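Local structure of CADD-like protein of unknown function (Nostoc punctiforme, 3B5O) at residues K9-L14 with A209-M214; G57-A62 with E80-E85; S129-Q134 with G140-I145. The protein is of unknown function, but its CADD-like, heme-oxygenase-type all-helical fold is consistent with a redox enzyme. All blocks are in the same frame, centred on the assembly; numbering follows the deposited sequence. Where two conformers were deposited one is given.

Contact 1: residues K9-L14 with A209-M214; sequences KQLNQL and AGFRAM
The first torsion of Phe211, chi1 -173°, swings its ring out from helix 204-230 and across Leu11, whose own CG lies anti to the carbonyl carbon (chi1 -66°). The two side chains lie alongside, pointing opposite ways, and CB of Leu11 comes over the middle of the ring, 3.7 Å from the centroid and 11° off the normal, a CH-pi contact on the face. The two methyls of Leu11 reach back toward the root of the ring, CD2 lying 3.8 Å from CD1 of Phe211. At the far end of the ring CE1 packs 3.4 Å from the carbonyl O of Leu11, so the phenyl group follows the residue from methyls to backbone. One turn on, Leu14 stands roughly perpendicular to Arg212: the arginine chain bends twice, and CD2 of Leu14 sits over the centre of the guanidinium face, 3.6 Å from CZ of Arg212. NH1 of Arg212 is hydrogen-bonded to the hydroxyl of Tyr19. A buried aromatic layer thus gives way to a more exposed apolar-guanidinium one. The axes of segments 9-14 and 209-214 approach to 11.1 Å, the first and last long helices lying side by side and nearly parallel in the all-helical bundle of the heme-oxygenase-like clan.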
ATOM      1  N   LYS A   9      18.184  -3.509   1.108  1.00 19.49           N
ATOM      2  CA  LYS A   9      18.527  -2.201   1.645  1.00 19.00           C
ATOM      3  C   LYS A   9      18.518  -1.162   0.542  1.00 17.98           C
ATOM      4  O   LYS A   9      17.979  -0.074   0.714  1.00 18.85           O
ATOM      5  CB  LYS A   9      19.905  -2.232   2.337  1.00 21.42           C
ATOM      6  CG  LYS A   9      20.316  -0.895   2.945  1.00 25.62           C
ATOM      7  CD  LYS A   9      19.295  -0.377   3.949  1.00 30.36           C
ATOM      8  CE  LYS A   9      19.880   0.724   4.816  1.00 34.00           C
ATOM      9  N   GLN A  10      19.128  -1.490  -0.594  1.00 17.88           N
ATOM     10  CA  GLN A  10      19.154  -0.594  -1.735  1.00 16.99           C
ATOM     11  C   GLN A  10      17.746  -0.175  -2.195  1.00 18.17           C
ATOM     12  O   GLN A  10      17.485   0.995  -2.469  1.00 18.18           O
ATOM     13  CB  GLN A  10      19.902  -1.258  -2.888  1.00 18.68           C
ATOM     14  CG  GLN A  10      19.846  -0.554  -4.224  1.00 17.82           C
ATOM     15  CD  GLN A  10      20.516   0.790  -4.241  1.00 19.21           C
ATOM     16  OE1 GLN A  10      21.541   0.993  -3.574  1.00 22.64           O
ATOM     17  NE2 GLN A  10      19.963   1.720  -5.015  1.00 20.25           N
ATOM     18  N   LEU A  11      16.862  -1.163  -2.307  1.00 17.34           N
ATOM     19  CA  LEU A  11      15.493  -0.899  -2.760  1.00 15.80           C
ATOM     20  C   LEU A  11      14.742  -0.022  -1.766  1.00 16.67           C
ATOM     21  O   LEU A  11      13.991   0.872  -2.160  1.00 16.64           O
ATOM     22  CB  LEU A  11      14.775  -2.213  -3.015  1.00 15.23           C
ATOM     23  CG  LEU A  11      15.347  -3.023  -4.190  1.00 15.05           C
ATOM     24  CD1 LEU A  11      14.779  -4.458  -4.215  1.00 17.55           C
ATOM     25  CD2 LEU A  11      15.102  -2.353  -5.536  1.00 16.83           C
ATOM     26  N   ASN A  12      14.971  -0.233  -0.475  1.00 17.23           N
ATOM     27  CA  ASN A  12      14.362   0.666   0.524  1.00 17.93           C
ATOM     28  C   ASN A  12      14.883   2.092   0.422  1.00 19.42           C
ATOM     29  O   ASN A  12      14.138   3.055   0.592  1.00 19.91           O
ATOM     30  CB  ASN A  12      14.571   0.143   1.939  1.00 18.32           C
ATOM     31  CG  ASN A  12      13.577  -0.923   2.318  1.00 20.04           C
ATOM     32  OD1 ASN A  12      12.447  -0.620   2.733  1.00 22.51           O
ATOM     33  ND2 ASN A  12      13.997  -2.172   2.222  1.00 20.31           N
ATOM     34  N   GLN A  13      16.183   2.220   0.161  0.50 19.07           N
ATOM     35  CA  GLN A  13      16.809   3.529  -0.004  0.50 20.09           C
ATOM     36  C   GLN A  13      16.323   4.241  -1.257  0.50 19.22           C
ATOM     37  O   GLN A  13      16.065   5.446  -1.232  0.50 19.69           O
ATOM     38  CB  GLN A  13      18.342   3.392  -0.017  0.50 20.45           C
ATOM     39  CG  GLN A  13      18.932   3.042   1.347  0.50 22.61           C
ATOM     40  CD  GLN A  13      18.700   4.139   2.376  0.50 27.91           C
ATOM     41  OE1 GLN A  13      19.446   5.114   2.440  0.50 30.93           O
ATOM     42  NE2 GLN A  13      17.651   3.987   3.178  0.50 27.19           N
ATOM     43  N   LEU A  14      16.172   3.483  -2.345  1.00 20.34           N
ATOM     44  CA  LEU A  14      15.640   3.988  -3.598  1.00 18.97           C
ATOM     45  C   LEU A  14      14.281   4.662  -3.349  1.00 19.97           C
ATOM     46  O   LEU A  14      13.991   5.784  -3.796  1.00 19.88           O
ATOM     47  CB  LEU A  14      15.452   2.810  -4.574  1.00 19.16           C
ATOM     48  CG  LEU A  14      14.653   3.098  -5.821  1.00 18.35           C
ATOM     49  CD1 LEU A  14      15.391   4.113  -6.697  1.00 20.29           C
ATOM     50  CD2 LEU A  14      14.368   1.823  -6.551  1.00 17.57           C
ATOM     51  N   ALA A 209      13.241  -5.453 -10.533  1.00 14.26           N
ATOM     52  CA  ALA A 209      12.310  -4.972 -11.541  1.00 13.98           C
ATOM     53  C   ALA A 209      10.857  -4.987 -11.034  1.00 13.61           C
ATOM     54  O   ALA A 209      10.097  -4.045 -11.280  1.00 13.82           O
ATOM     55  CB  ALA A 209      12.435  -5.776 -12.830  1.00 15.11           C
ATOM     56  N   GLY A 210      10.491  -6.026 -10.305  1.00 13.09           N
ATOM     57  CA  GLY A 210       9.135  -6.113  -9.772  1.00 13.35           C
ATOM     58  C   GLY A 210       8.908  -5.034  -8.733  1.00 11.73           C
ATOM     59  O   GLY A 210       7.842  -4.413  -8.666  1.00 12.55           O
ATOM     60  N   PHE A 211       9.902  -4.830  -7.880  1.00 12.99           N
ATOM     61  CA  PHE A 211       9.823  -3.791  -6.854  1.00 12.47           C
ATOM     62  C   PHE A 211       9.640  -2.424  -7.502  1.00 12.39           C
ATOM     63  O   PHE A 211       8.777  -1.633  -7.102  1.00 12.45           O
ATOM     64  CB  PHE A 211      11.109  -3.835  -6.014  1.00 13.42           C
ATOM     65  CG  PHE A 211      11.111  -2.933  -4.824  1.00 13.72           C
ATOM     66  CD1 PHE A 211      11.459  -1.585  -4.932  1.00 14.64           C
ATOM     67  CD2 PHE A 211      10.842  -3.442  -3.570  1.00 14.12           C
ATOM     68  CE1 PHE A 211      11.461  -0.769  -3.797  1.00 14.66           C
ATOM     69  CE2 PHE A 211      10.876  -2.626  -2.451  1.00 14.59           C
ATOM     70  CZ  PHE A 211      11.198  -1.298  -2.576  1.00 14.52           C
ATOM     71  N   ARG A 212      10.501  -2.124  -8.478  1.00 12.97           N
ATOM     72  CA  ARG A 212      10.453  -0.854  -9.182  1.00 13.19           C
ATOM     73  C   ARG A 212       9.082  -0.647  -9.829  1.00 12.50           C
ATOM     74  O   ARG A 212       8.497   0.438  -9.760  1.00 12.79           O
ATOM     75  CB  ARG A 212      11.519  -0.849 -10.276  1.00 14.55           C
ATOM     76  CG  ARG A 212      11.492   0.356 -11.182  1.00 16.19           C
ATOM     77  CD  ARG A 212      11.934   1.596 -10.468  1.00 16.08           C
ATOM     78  NE  ARG A 212      13.384   1.588 -10.333  1.00 16.75           N
ATOM     79  CZ  ARG A 212      14.125   2.659 -10.074  1.00 17.29           C
ATOM     80  NH1 ARG A 212      13.572   3.849  -9.850  1.00 17.97           N
ATOM     81  NH2 ARG A 212      15.436   2.521 -10.032  1.00 17.42           N
ATOM     82  N   ALA A 213       8.572  -1.689 -10.487  1.00 12.67           N
ATOM     83  CA  ALA A 213       7.309  -1.561 -11.204  1.00 11.75           C
ATOM     84  C   ALA A 213       6.179  -1.242 -10.230  1.00 12.84           C
ATOM     85  O   ALA A 213       5.289  -0.441 -10.525  1.00 12.95           O
ATOM     86  CB  ALA A 213       6.985  -2.824 -11.990  1.00 14.03           C
HETATM   87  N   MSE A 214       6.213  -1.870  -9.067  1.00 11.89           N
HETATM   88  CA  MSE A 214       5.158  -1.658  -8.081  1.00 11.40           C
HETATM   89  C   MSE A 214       5.186  -0.247  -7.519  1.00 12.14           C
HETATM   90  O   MSE A 214       4.154   0.417  -7.428  1.00 12.48           O
HETATM   91  CB  MSE A 214       5.274  -2.694  -6.972  1.00 11.92           C
HETATM   92  CG  MSE A 214       4.197  -2.616  -5.934  1.00 12.83           C
HETATM   93 SE   MSE A 214       2.438  -2.979  -6.652  0.75 14.61          SE
HETATM   94  CE  MSE A 214       1.510  -3.436  -5.080  1.00 21.92           C
TER

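Contact 2: residues G57-A62 with E80-E85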
ATOM      1  N   GLY A  57      -5.836  -9.841  -1.734  1.00 12.94           N
ATOM      2  CA  GLY A  57      -5.920 -10.724  -2.883  1.00 12.90           C
ATOM      3  C   GLY A  57      -4.631 -10.784  -3.680  1.00 11.52           C
ATOM      4  O   GLY A  57      -4.260 -11.857  -4.168  1.00 12.36           O
ATOM      5  N   PHE A  58      -3.938  -9.652  -3.838  1.00 11.84           N
ATOM      6  CA  PHE A  58      -2.657  -9.713  -4.539  1.00 11.62           C
ATOM      7  C   PHE A  58      -1.641 -10.531  -3.748  1.00 11.77           C
ATOM      8  O   PHE A  58      -0.849 -11.264  -4.321  1.00 12.91           O
ATOM      9  CB  PHE A  58      -2.125  -8.315  -4.845  1.00 13.17           C
ATOM     10  CG  PHE A  58      -2.937  -7.580  -5.874  1.00 13.46           C
ATOM     11  CD1 PHE A  58      -3.071  -8.081  -7.154  1.00 13.64           C
ATOM     12  CD2 PHE A  58      -3.505  -6.355  -5.583  1.00 15.89           C
ATOM     13  CE1 PHE A  58      -3.824  -7.399  -8.097  1.00 15.48           C
ATOM     14  CE2 PHE A  58      -4.240  -5.678  -6.534  1.00 15.48           C
ATOM     15  CZ  PHE A  58      -4.392  -6.199  -7.764  1.00 16.50           C
ATOM     16  N   THR A  59      -1.655 -10.394  -2.426  1.00 12.11           N
ATOM     17  CA  THR A  59      -0.741 -11.183  -1.582  1.00 13.06           C
ATOM     18  C   THR A  59      -1.037 -12.689  -1.740  1.00 12.89           C
ATOM     19  O   THR A  59      -0.112 -13.511  -1.765  1.00 13.24           O
ATOM     20  CB  THR A  59      -0.830 -10.742  -0.110  1.00 13.77           C
ATOM     21  OG1 THR A  59      -0.520  -9.343  -0.030  1.00 16.88           O
ATOM     22  CG2 THR A  59       0.165 -11.508   0.743  1.00 16.60           C
ATOM     23  N   GLU A  60      -2.310 -13.050  -1.886  1.00 12.44           N
ATOM     24  CA  GLU A  60      -2.698 -14.416  -2.197  1.00 12.69           C
ATOM     25  C   GLU A  60      -2.119 -14.895  -3.505  1.00 11.53           C
ATOM     26  O   GLU A  60      -1.660 -16.034  -3.614  1.00 12.96           O
ATOM     27  CB  GLU A  60      -4.212 -14.565  -2.163  1.00 14.60           C
ATOM     28  CG  GLU A  60      -4.745 -15.916  -2.589  1.00 15.80           C
ATOM     29  CD  GLU A  60      -4.315 -17.084  -1.762  1.00 18.94           C
ATOM     30  OE1 GLU A  60      -3.855 -16.905  -0.629  1.00 19.05           O
ATOM     31  OE2 GLU A  60      -4.509 -18.215  -2.269  1.00 20.85           O
ATOM     32  N   LEU A  61      -2.135 -14.056  -4.527  1.00 11.50           N
ATOM     33  CA  LEU A  61      -1.516 -14.440  -5.795  1.00 11.52           C
ATOM     34  C   LEU A  61      -0.022 -14.681  -5.620  1.00 11.58           C
ATOM     35  O   LEU A  61       0.542 -15.627  -6.185  1.00 12.78           O
ATOM     36  CB  LEU A  61      -1.765 -13.401  -6.867  1.00 11.03           C
ATOM     37  CG  LEU A  61      -3.211 -13.193  -7.300  1.00 11.11           C
ATOM     38  CD1 LEU A  61      -3.293 -12.115  -8.389  1.00 13.08           C
ATOM     39  CD2 LEU A  61      -3.843 -14.506  -7.761  1.00 13.90           C
ATOM     40  N   ALA A  62       0.637 -13.838  -4.834  1.00 12.00           N
ATOM     41  CA  ALA A  62       2.067 -14.026  -4.560  1.00 11.34           C
ATOM     42  C   ALA A  62       2.317 -15.324  -3.786  1.00 12.66           C
ATOM     43  O   ALA A  62       3.295 -16.032  -4.057  1.00 13.56           O
ATOM     44  CB  ALA A  62       2.622 -12.827  -3.770  1.00 13.11           C
ATOM     45  N   GLU A  80       0.786 -15.922   6.699  1.00 21.45           N
ATOM     46  CA  GLU A  80       0.691 -15.190   7.954  1.00 23.78           C
ATOM     47  C   GLU A  80       0.302 -13.721   7.724  1.00 22.25           C
ATOM     48  O   GLU A  80      -0.514 -13.174   8.466  1.00 22.22           O
ATOM     49  CB  GLU A  80       1.981 -15.340   8.771  1.00 25.21           C
ATOM     50  CG  GLU A  80       2.215 -16.791   9.214  1.00 29.38           C
ATOM     51  CD  GLU A  80       3.506 -16.978   9.986  1.00 32.47           C
ATOM     52  OE1 GLU A  80       3.957 -16.004  10.629  1.00 38.40           O
ATOM     53  OE2 GLU A  80       4.056 -18.109   9.958  1.00 41.60           O
ATOM     54  N   ASN A  81       0.868 -13.079   6.689  0.50 20.36           N
ATOM     55  CA  ASN A  81       0.503 -11.695   6.359  0.50 20.20           C
ATOM     56  C   ASN A  81      -0.984 -11.608   6.070  0.50 18.08           C
ATOM     57  O   ASN A  81      -1.676 -10.735   6.591  0.50 18.04           O
ATOM     58  CB  ASN A  81       1.229 -11.166   5.109  0.50 19.99           C
ATOM     59  CG  ASN A  81       2.711 -10.906   5.316  0.50 22.12           C
ATOM     60  OD1 ASN A  81       3.396 -10.504   4.379  0.50 25.95           O
ATOM     61  ND2 ASN A  81       3.203 -11.125   6.509  0.50 20.09           N
ATOM     62  N   ILE A  82      -1.470 -12.516   5.223  1.00 16.77           N
ATOM     63  CA  ILE A  82      -2.888 -12.542   4.869  1.00 16.82           C
ATOM     64  C   ILE A  82      -3.753 -12.718   6.109  1.00 16.81           C
ATOM     65  O   ILE A  82      -4.711 -11.974   6.324  1.00 18.00           O
ATOM     66  CB  ILE A  82      -3.166 -13.671   3.854  1.00 16.86           C
ATOM     67  CG1 ILE A  82      -2.569 -13.315   2.495  1.00 17.44           C
ATOM     68  CG2 ILE A  82      -4.649 -13.943   3.716  1.00 18.17           C
ATOM     69  CD1 ILE A  82      -2.376 -14.508   1.604  1.00 19.31           C
ATOM     70  N   ASP A  83      -3.374 -13.665   6.956  1.00 17.96           N
ATOM     71  CA  ASP A  83      -4.120 -13.921   8.198  1.00 20.47           C
ATOM     72  C   ASP A  83      -4.176 -12.653   9.063  1.00 18.84           C
ATOM     73  O   ASP A  83      -5.232 -12.282   9.581  1.00 19.46           O
ATOM     74  CB  ASP A  83      -3.468 -15.048   9.018  1.00 21.69           C
ATOM     75  CG  ASP A  83      -3.547 -16.409   8.356  1.00 26.95           C
ATOM     76  OD1 ASP A  83      -4.292 -16.580   7.379  1.00 29.50           O
ATOM     77  OD2 ASP A  83      -2.837 -17.322   8.842  1.00 32.45           O
ATOM     78  N   GLU A  84      -3.035 -11.976   9.204  1.00 19.75           N
ATOM     79  CA  GLU A  84      -2.988 -10.733   9.978  1.00 20.62           C
ATOM     80  C   GLU A  84      -3.842  -9.624   9.355  1.00 20.05           C
ATOM     81  O   GLU A  84      -4.634  -8.981  10.026  1.00 20.71           O
ATOM     82  CB  GLU A  84      -1.544 -10.267  10.150  1.00 21.46           C
ATOM     83  CG  GLU A  84      -1.414  -8.945  10.892  1.00 28.39           C
ATOM     84  N   GLU A  85      -3.724  -9.412   8.051  1.00 18.14           N
ATOM     85  CA  GLU A  85      -4.533  -8.388   7.413  1.00 18.10           C
ATOM     86  C   GLU A  85      -6.034  -8.683   7.541  1.00 17.92           C
ATOM     87  O   GLU A  85      -6.840  -7.772   7.577  1.00 18.28           O
ATOM     88  CB  GLU A  85      -4.166  -8.216   5.918  1.00 20.19           C
ATOM     89  CG  GLU A  85      -2.741  -7.710   5.681  1.00 24.33           C
ATOM     90  CD  GLU A  85      -2.444  -6.401   6.380  1.00 35.83           C
ATOM     91  OE1 GLU A  85      -3.238  -5.451   6.217  1.00 40.43           O
ATOM     92  OE2 GLU A  85      -1.416  -6.337   7.090  1.00 43.14           O
TER
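Helices 38-68 and 72-85 form a helical hairpin, linked by a short turn, and contact 2 lies where Ile82 packs against the helix before it. Ile82 meets two neighbouring residues, Thr59 and Glu60. Its CG1 lies 3.7 Å from the methyl CG2 of Thr59, the two side chains running alongside but pointing opposite ways. Thr59 can offer its methyl because its first torsion (chi1 -58°) puts CG2 anti to the backbone N and OG1 beside that N; the hydroxyl is hydrogen-bonded to the carbonyl O of Leu55, one turn back in the same helix. Further out, the terminal methyl CD1 of Ile82 is 3.8 Å from the backbone N of Glu60 and 3.6 Å from OE1 of Glu60, whose chain folds at its second torsion and brings the carboxylate back beside the isoleucine. The other carboxylate oxygen, OE2, forms salt bridges with Arg63 and Arg64. Leu78, a turn before Ile82, also touches Thr59 and continues the apolar seam. The chemistry is mainly van der Waals: Thr59 turns its methyl to the neighbouring helix and its hydroxyl to its own backbone, while the charge of Glu60 is probably balanced by those arginines as its OE1 borders the Ile82 methyl.

Contact 3: residues S129-Q134 with G140-I145; sequences SLFDRQ and GATYAI
The far end of the Phe131 ring meets three residues of helix 135-163. CE1 of Phe131 packs 3.9 Å from the CB methyl of Ala141, CZ comes within 4.0 Å of CD1 of Ile145, and CE2 lies 3.2 Å from OG1 of Thr142. All three approach the ring obliquely, and the Thr142 side chain is set nearly perpendicular to that of the phenylalanine. The close oxygen is already engaged: chi1 of -56° sets OG1 of Thr142 beside its own backbone N, where it is hydrogen-bonded to the carbonyl O of Val138, a turn earlier. A buried hydroxyl is thereby satisfied within its helix even though it borders an aromatic C-H. The contact closes the turn between two consecutive helices: Phe131 lies just before the short link that leads to Gln134, at the N-cap position of helix 135-163, so the ring folds back onto the helix that follows. Around this shell, helix 38-68 adds Ala62, which touches both Phe131 and Thr142, and Phe58, whose ring meets that of Phe131 with the planes at about 40°. At the turn itself, the guanidinium of Arg133 makes a cation-pi contact with Tyr137, and the carbonyl O of Arg133 accepts a hydrogen bond from NZ of Lys65.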
ATOM      1  N   SER A 129      -1.077  -7.021 -13.546  1.00 13.25           N
ATOM      2  CA  SER A 129      -0.116  -7.395 -14.590  1.00 15.00           C
ATOM      3  C   SER A 129       1.261  -7.718 -14.018  1.00 15.83           C
ATOM      4  O   SER A 129       1.999  -8.497 -14.623  1.00 19.86           O
ATOM      5  CB  SER A 129      -0.015  -6.305 -15.659  1.00 15.62           C
ATOM      6  OG  SER A 129       0.785  -5.200 -15.270  1.00 16.91           O
ATOM      7  N   LEU A 130       1.586  -7.155 -12.853  1.00 14.24           N
ATOM      8  CA  LEU A 130       2.833  -7.438 -12.167  1.00 14.76           C
ATOM      9  C   LEU A 130       2.784  -8.757 -11.400  1.00 15.82           C
ATOM     10  O   LEU A 130       3.780  -9.485 -11.329  1.00 17.99           O
ATOM     11  CB  LEU A 130       3.165  -6.339 -11.163  1.00 15.08           C
ATOM     12  CG  LEU A 130       3.100  -4.902 -11.626  1.00 15.44           C
ATOM     13  CD1 LEU A 130       3.591  -3.990 -10.472  1.00 17.47           C
ATOM     14  CD2 LEU A 130       3.908  -4.684 -12.875  1.00 15.35           C
ATOM     15  N   PHE A 131       1.616  -9.057 -10.824  1.00 16.28           N
ATOM     16  CA  PHE A 131       1.431 -10.240  -9.990  1.00 16.94           C
ATOM     17  C   PHE A 131       1.190 -11.514 -10.796  1.00 18.34           C
ATOM     18  O   PHE A 131       1.078 -12.607 -10.233  1.00 21.38           O
ATOM     19  CB  PHE A 131       0.323  -9.997  -8.957  1.00 16.91           C
ATOM     20  CG  PHE A 131       0.817  -9.286  -7.751  1.00 16.37           C
ATOM     21  CD1 PHE A 131       1.075  -7.934  -7.795  1.00 17.20           C
ATOM     22  CD2 PHE A 131       1.142  -9.989  -6.594  1.00 15.67           C
ATOM     23  CE1 PHE A 131       1.613  -7.278  -6.714  1.00 18.63           C
ATOM     24  CE2 PHE A 131       1.657  -9.321  -5.488  1.00 17.52           C
ATOM     25  CZ  PHE A 131       1.888  -7.964  -5.559  1.00 17.57           C
ATOM     26  N   ASP A 132       1.210 -11.363 -12.108  1.00 19.15           N
ATOM     27  CA  ASP A 132       1.070 -12.445 -13.047  1.00 21.56           C
ATOM     28  C   ASP A 132       2.400 -12.902 -13.640  1.00 21.75           C
ATOM     29  O   ASP A 132       2.418 -13.831 -14.458  1.00 24.95           O
ATOM     30  CB  ASP A 132       0.124 -12.003 -14.181  1.00 24.99           C
ATOM     31  N   ARG A 133       3.507 -12.290 -13.233  1.00 21.91           N
ATOM     32  CA  ARG A 133       4.828 -12.606 -13.784  1.00 21.34           C
ATOM     33  C   ARG A 133       5.476 -13.792 -13.023  1.00 20.69           C
ATOM     34  O   ARG A 133       4.799 -14.457 -12.246  1.00 21.17           O
ATOM     35  CB  ARG A 133       5.707 -11.346 -13.680  1.00 22.65           C
ATOM     36  CG  ARG A 133       5.209 -10.186 -14.535  1.00 24.62           C
ATOM     37  CD  ARG A 133       5.761 -10.235 -15.950  1.00 35.60           C
ATOM     38  NE  ARG A 133       7.223 -10.235 -15.987  1.00 34.92           N
ATOM     39  CZ  ARG A 133       8.002  -9.189 -16.277  1.00 37.22           C
ATOM     40  NH1 ARG A 133       7.494  -7.999 -16.600  1.00 35.95           N
ATOM     41  NH2 ARG A 133       9.321  -9.351 -16.257  1.00 35.91           N
ATOM     42  N   GLN A 134       6.759 -14.061 -13.251  1.00 21.41           N
ATOM     43  CA  GLN A 134       7.462 -15.155 -12.547  1.00 24.88           C
ATOM     44  C   GLN A 134       7.714 -14.813 -11.073  1.00 19.71           C
ATOM     45  O   GLN A 134       7.674 -13.659 -10.671  1.00 18.32           O
ATOM     46  CB  GLN A 134       8.780 -15.559 -13.257  1.00 27.84           C
ATOM     47  CG  GLN A 134      10.054 -14.753 -12.849  1.00 34.70           C
ATOM     48  CD  GLN A 134      11.388 -15.252 -13.478  1.00 36.12           C
ATOM     49  OE1 GLN A 134      11.505 -15.406 -14.703  1.00 47.50           O
ATOM     50  NE2 GLN A 134      12.405 -15.461 -12.628  1.00 37.00           N
ATOM     51  N   GLY A 140       9.275  -9.385  -5.671  1.00 13.05           N
ATOM     52  CA  GLY A 140       9.768  -8.019  -5.619  1.00 12.64           C
ATOM     53  C   GLY A 140       8.637  -7.018  -5.457  1.00 13.22           C
ATOM     54  O   GLY A 140       8.729  -6.079  -4.671  1.00 12.68           O
ATOM     55  N   ALA A 141       7.596  -7.180  -6.260  1.00 12.57           N
ATOM     56  CA  ALA A 141       6.421  -6.311  -6.127  1.00 13.00           C
ATOM     57  C   ALA A 141       5.782  -6.455  -4.739  1.00 12.04           C
ATOM     58  O   ALA A 141       5.292  -5.478  -4.144  1.00 12.87           O
ATOM     59  CB  ALA A 141       5.412  -6.615  -7.221  1.00 13.19           C
ATOM     60  N   THR A 142       5.760  -7.682  -4.228  1.00 12.44           N
ATOM     61  CA  THR A 142       5.203  -7.936  -2.916  1.00 13.15           C
ATOM     62  C   THR A 142       6.066  -7.282  -1.833  1.00 13.47           C
ATOM     63  O   THR A 142       5.556  -6.699  -0.878  1.00 14.42           O
ATOM     64  CB  THR A 142       5.066  -9.459  -2.688  1.00 13.54           C
ATOM     65  OG1 THR A 142       4.291 -10.033  -3.738  1.00 14.23           O
ATOM     66  CG2 THR A 142       4.400  -9.780  -1.335  1.00 15.32           C
ATOM     67  N   TYR A 143       7.387  -7.344  -1.993  1.00 13.70           N
ATOM     68  CA  TYR A 143       8.271  -6.682  -1.051  1.00 14.08           C
ATOM     69  C   TYR A 143       8.080  -5.158  -1.108  1.00 14.29           C
ATOM     70  O   TYR A 143       8.209  -4.488  -0.101  1.00 15.39           O
ATOM     71  CB  TYR A 143       9.734  -7.102  -1.298  1.00 16.19           C
ATOM     72  CG  TYR A 143      10.667  -6.547  -0.258  1.00 15.26           C
ATOM     73  CD1 TYR A 143      10.540  -6.925   1.062  1.00 18.27           C
ATOM     74  CD2 TYR A 143      11.616  -5.597  -0.569  1.00 15.19           C
ATOM     75  CE1 TYR A 143      11.351  -6.388   2.046  1.00 19.84           C
ATOM     76  CE2 TYR A 143      12.419  -5.049   0.411  1.00 17.49           C
ATOM     77  CZ  TYR A 143      12.277  -5.440   1.707  1.00 20.07           C
ATOM     78  OH  TYR A 143      13.101  -4.892   2.673  1.00 22.44           O
ATOM     79  N   ALA A 144       7.747  -4.620  -2.274  1.00 12.97           N
ATOM     80  CA  ALA A 144       7.428  -3.201  -2.385  1.00 13.10           C
ATOM     81  C   ALA A 144       6.227  -2.797  -1.519  1.00 14.41           C
ATOM     82  O   ALA A 144       6.209  -1.698  -0.976  1.00 15.01           O
ATOM     83  CB  ALA A 144       7.226  -2.786  -3.812  1.00 13.67           C
ATOM     84  N   ILE A 145       5.243  -3.676  -1.395  1.00 14.98           N
ATOM     85  CA  ILE A 145       4.118  -3.422  -0.497  1.00 16.16           C
ATOM     86  C   ILE A 145       4.628  -3.288   0.928  1.00 17.29           C
ATOM     87  O   ILE A 145       4.238  -2.369   1.649  1.00 18.25           O
ATOM     88  CB  ILE A 145       3.065  -4.553  -0.535  1.00 19.60           C
ATOM     89  CG1 ILE A 145       2.483  -4.752  -1.933  1.00 21.66           C
ATOM     90  CG2 ILE A 145       1.935  -4.282   0.477  1.00 19.73           C
ATOM     91  CD1 ILE A 145       1.646  -6.075  -2.039  1.00 23.95           C
TER

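Overall arrangement
Contact 1 pairs helix 2-18, the first in the chain, with helix 204-230, the last, and so brings the first and last long helices side by side; contacts 2 and 3 both fall between them in sequence, contact 2 closing before contact 3 opens. In space contact 3 is the middle one, its centre 11 Å from that of contact 1 and 13 Å from that of contact 2, whereas the centres of contacts 1 and 2 are 20 Å apart and the two do not touch. Contact 3 bridges them: Tyr143 is probably hydrogen-bonded to Asn12, Ala144 packs on Phe211, and Phe131 packs on Leu61. The three contacts therefore form a continuous band of side-chain packing across one all-helical, single-chain domain.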